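Side-chain contacts in DMATS type aromatic prenyltransferase (Micromonospora olivasterospora, PDB 6ZRY), which probably transfers a dimethylallyl group to the indole ring of tryptophan, at its 6-position, within an ABBA-type prenyltransferase barrel: residues A[114-117]-A[118-122]; A[174-177]-A[178-182]. All coordinates share one frame; numbering follows the deposited sequence. Where two conformers were deposited one is given.

Contact 1 of 2, residues A[114-117]-A[118-122]; sequences DSVR and DLFAT
V116 and F120 meet where the chain leaves a type I turn (D114 to R117) and winds into a short helical turn. The carbonyl oxygen of V116 lies at the edge of the F120 ring, near its plane, 3.4 Å from F120 CD1, so it faces the ring's C-H rim rather than its pi cloud. The same oxygen accepts the amide of L119, V116 O to L119 N 3.1 Å. On the apolar side V116 CG2 comes within 4.4 Å of F120 CE1, and V116 CB lies equally far from L119 CD1, a modest hydrophobic cluster suited to a branched residue, a leucine and a phenylalanine. The R117 side chain leaves in a different direction. Its CG stands anti to the backbone N (chi1 -158°) and the chain bends at chi3, which carries the guanidinium back alongside the turn to D114. There R117 NH1 reaches D114 OD2 at 2.6 Å, nearly in the guanidinium plane, while NE adds a weak second bond to the same oxygen; this salt bridge ties the two ends of the turn together. Further on, R117 O receives two weak bonds, from F120 N and from A121 N. A water joins D118 N to D114 O, and the carboxylate of D118, near the N-terminal end of the helical turn, is suited to its salt bridge with R169. Beyond the contact, L119 and F120 pack against helix 159-170, on A166 and L162 respectively, and the F120 ring also meets that of F198 from strand 193-201.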
# COMPACT_ATOMS: atom_id res chain seq x y z
N ASP A 114 -3.32 -13.00 -15.52
CA ASP A 114 -3.17 -13.03 -17.01
C ASP A 114 -4.53 -12.77 -17.67
O ASP A 114 -4.57 -12.04 -18.70
CB ASP A 114 -2.54 -14.33 -17.49
CG ASP A 114 -1.08 -14.47 -17.07
OD1 ASP A 114 -0.64 -15.60 -16.86
OD2 ASP A 114 -0.42 -13.43 -16.94
N SER A 115 -5.62 -13.30 -17.08
CA SER A 115 -6.97 -13.26 -17.68
C SER A 115 -7.49 -11.81 -17.77
O SER A 115 -8.42 -11.59 -18.57
CB SER A 115 -7.92 -14.18 -16.94
OG SER A 115 -8.47 -13.54 -15.79
N VAL A 116 -6.91 -10.85 -17.03
CA VAL A 116 -7.42 -9.43 -17.03
C VAL A 116 -6.38 -8.45 -17.61
O VAL A 116 -6.71 -7.25 -17.67
CB VAL A 116 -7.85 -8.99 -15.62
CG1 VAL A 116 -9.07 -9.77 -15.14
CG2 VAL A 116 -6.71 -9.09 -14.63
N ARG A 117 -5.19 -8.93 -18.01
CA ARG A 117 -4.04 -8.12 -18.52
C ARG A 117 -4.49 -7.16 -19.63
O ARG A 117 -4.16 -5.96 -19.55
CB ARG A 117 -2.96 -9.07 -19.06
CG ARG A 117 -1.57 -8.46 -19.12
CD ARG A 117 -0.51 -9.53 -19.37
NE ARG A 117 -0.36 -10.43 -18.23
CZ ARG A 117 0.24 -10.12 -17.08
NH1 ARG A 117 0.31 -11.03 -16.13
NH2 ARG A 117 0.76 -8.91 -16.88
N ASP A 118 -5.22 -7.67 -20.62
CA ASP A 118 -5.63 -6.90 -21.83
C ASP A 118 -6.54 -5.74 -21.45
O ASP A 118 -6.57 -4.76 -22.22
CB ASP A 118 -6.28 -7.79 -22.90
CG ASP A 118 -7.65 -8.33 -22.56
OD1 ASP A 118 -7.73 -9.18 -21.67
OD2 ASP A 118 -8.62 -7.92 -23.22
N LEU A 119 -7.27 -5.82 -20.32
CA LEU A 119 -8.17 -4.73 -19.89
C LEU A 119 -7.33 -3.55 -19.42
O LEU A 119 -7.77 -2.42 -19.63
CB LEU A 119 -9.11 -5.21 -18.77
CG LEU A 119 -10.05 -6.35 -19.15
CD1 LEU A 119 -10.86 -6.78 -17.95
CD2 LEU A 119 -10.97 -5.95 -20.30
N PHE A 120 -6.17 -3.80 -18.81
CA PHE A 120 -5.25 -2.74 -18.31
C PHE A 120 -4.23 -2.35 -19.39
O PHE A 120 -3.70 -1.28 -19.28
CB PHE A 120 -4.57 -3.16 -17.00
CG PHE A 120 -5.53 -3.36 -15.85
CD1 PHE A 120 -6.25 -4.54 -15.73
CD2 PHE A 120 -5.69 -2.38 -14.87
CE1 PHE A 120 -7.13 -4.74 -14.67
CE2 PHE A 120 -6.58 -2.58 -13.81
CZ PHE A 120 -7.29 -3.76 -13.71
N ALA A 121 -3.98 -3.20 -20.38
CA ALA A 121 -2.86 -3.01 -21.34
C ALA A 121 -3.16 -1.79 -22.19
O ALA A 121 -4.27 -1.67 -22.72
CB ALA A 121 -2.65 -4.25 -22.18
N THR A 122 -2.17 -0.91 -22.32
CA THR A 122 -2.26 0.33 -23.12
C THR A 122 -0.85 0.84 -23.37
O THR A 122 0.01 0.70 -22.46
CB THR A 122 -3.14 1.39 -22.45
OG1 THR A 122 -3.14 2.55 -23.29
CG2 THR A 122 -2.68 1.76 -21.05
O HOH W 1 -5.87 -10.68 -21.20

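Contact 2 of 2, residues A[174-177]-A[178-182]; sequences ASYR and ALLDH
Y176 and L180, one helical turn apart, make the dense part of this contact. L180 CG sits over one face of the phenol ring, 3.9 Å from the centroid of the Y176 ring and displaced toward its rim, a CH-pi contact. The methyl L180 CD1 presses closer to the phenol end, 3.4 Å from Y176 CZ. With CG anti to the backbone N (chi1 178°), the tyrosine ring is swung to where the leucine can cover it, and its hydroxyl is hydrogen-bonded to P160 O. Tyrosine fits here because its flat body accepts apolar packing while its buried polar end finds an acceptor. Beneath the side chains the backbone bonds are regular: L180 N meets Y176 O at 2.8 Å, and A178 N meets A174 O at 2.9 Å. A178, small and buried, packs against R270 of the neighbouring loop.

The R177 and D181 side is looser. R177 adopts two conformations; in the one described here, R177 NH1 and D181 OD2 remain 6.6 Å apart, too far for a salt bridge. Both residues are exposed, as befits charged side chains at the surface. The pattern is that of an amphipathic helix: S175, Y176 and L179 touch F264 of strand 258-265, and Y176 and L179 also reach strand 209-220, the packing of an outer helix on the central beta-barrel in the ABBA fold.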
# COMPACT_ATOMS: atom_id res chain seq x y z
N ALA A 174 -20.42 -8.84 -7.86
CA ALA A 174 -21.64 -8.57 -7.05
C ALA A 174 -21.28 -7.66 -5.87
O ALA A 174 -22.00 -6.66 -5.65
CB ALA A 174 -22.29 -9.84 -6.59
N SER A 175 -20.17 -7.94 -5.16
CA SER A 175 -19.75 -7.07 -4.03
C SER A 175 -19.38 -5.70 -4.59
O SER A 175 -19.75 -4.65 -3.98
CB SER A 175 -18.64 -7.66 -3.25
OG SER A 175 -19.06 -8.88 -2.66
N TYR A 176 -18.73 -5.70 -5.74
CA TYR A 176 -18.34 -4.44 -6.41
C TYR A 176 -19.60 -3.67 -6.77
O TYR A 176 -19.64 -2.43 -6.56
CB TYR A 176 -17.46 -4.72 -7.63
CG TYR A 176 -17.07 -3.48 -8.37
CD1 TYR A 176 -16.32 -2.47 -7.77
CD2 TYR A 176 -17.46 -3.28 -9.69
CE1 TYR A 176 -15.98 -1.31 -8.45
CE2 TYR A 176 -17.11 -2.14 -10.39
CZ TYR A 176 -16.36 -1.15 -9.77
OH TYR A 176 -16.02 -0.03 -10.48
N ARG A 177 -20.61 -4.35 -7.31
CA ARG A 177 -21.90 -3.71 -7.70
C ARG A 177 -22.52 -3.08 -6.43
O ARG A 177 -22.98 -1.94 -6.51
CB ARG A 177 -22.85 -4.70 -8.40
CG ARG A 177 -22.71 -4.71 -9.92
CD ARG A 177 -23.73 -5.57 -10.66
NE ARG A 177 -23.31 -6.97 -10.66
CZ ARG A 177 -23.80 -7.93 -9.86
NH1 ARG A 177 -24.75 -7.69 -8.98
NH2 ARG A 177 -23.31 -9.16 -9.96
N ALA A 178 -22.46 -3.79 -5.30
CA ALA A 178 -22.92 -3.29 -3.98
C ALA A 178 -22.16 -2.00 -3.63
O ALA A 178 -22.81 -1.04 -3.17
CB ALA A 178 -22.73 -4.35 -2.92
N LEU A 179 -20.85 -1.95 -3.89
CA LEU A 179 -20.05 -0.75 -3.58
C LEU A 179 -20.44 0.38 -4.54
O LEU A 179 -20.66 1.49 -4.07
CB LEU A 179 -18.56 -1.09 -3.64
CG LEU A 179 -17.58 0.05 -3.34
CD1 LEU A 179 -17.64 0.48 -1.90
CD2 LEU A 179 -16.16 -0.35 -3.70
N LEU A 180 -20.50 0.14 -5.84
CA LEU A 180 -20.81 1.24 -6.81
C LEU A 180 -22.23 1.76 -6.57
O LEU A 180 -22.43 2.97 -6.60
CB LEU A 180 -20.63 0.75 -8.25
CG LEU A 180 -19.20 0.74 -8.81
CD1 LEU A 180 -19.23 0.65 -10.33
CD2 LEU A 180 -18.38 1.96 -8.37
N ASP A 181 -23.20 0.87 -6.35
CA ASP A 181 -24.62 1.28 -6.27
C ASP A 181 -24.96 1.82 -4.88
O ASP A 181 -25.92 2.64 -4.80
CB ASP A 181 -25.54 0.13 -6.64
CG ASP A 181 -25.48 -0.21 -8.13
OD1 ASP A 181 -24.91 0.59 -8.89
OD2 ASP A 181 -25.96 -1.27 -8.48
N HIS A 182 -24.29 1.35 -3.82
CA HIS A 182 -24.69 1.66 -2.42
C HIS A 182 -23.52 2.15 -1.54
O HIS A 182 -23.81 2.46 -0.39
CB HIS A 182 -25.40 0.44 -1.79
CG HIS A 182 -26.64 0.10 -2.53
ND1 HIS A 182 -27.72 0.94 -2.55
CD2 HIS A 182 -26.92 -0.94 -3.35
CE1 HIS A 182 -28.66 0.41 -3.36
NE2 HIS A 182 -28.18 -0.74 -3.85

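In the fold
Contacts 1 and 2 follow one another along the chain, with centres 22 Å apart and nearest atoms about 10 Å apart, so they do not touch. Helix 159-170 is common ground, touched by side chains of both, Y176 meeting it at V163, S164 and L167. Both lie peripherally, their centres 21 and 22 Å from the centre of the chain. Contact 1 is away from the tryptophan pocket and the calcium site, although its neighbour F198 follows F197 of that pocket in sequence. Contact 2 comes nearer to the calcium site, the side chain of A174 being about 4 Å from that of D269, a calcium-binding residue whose ion is absent from this chain.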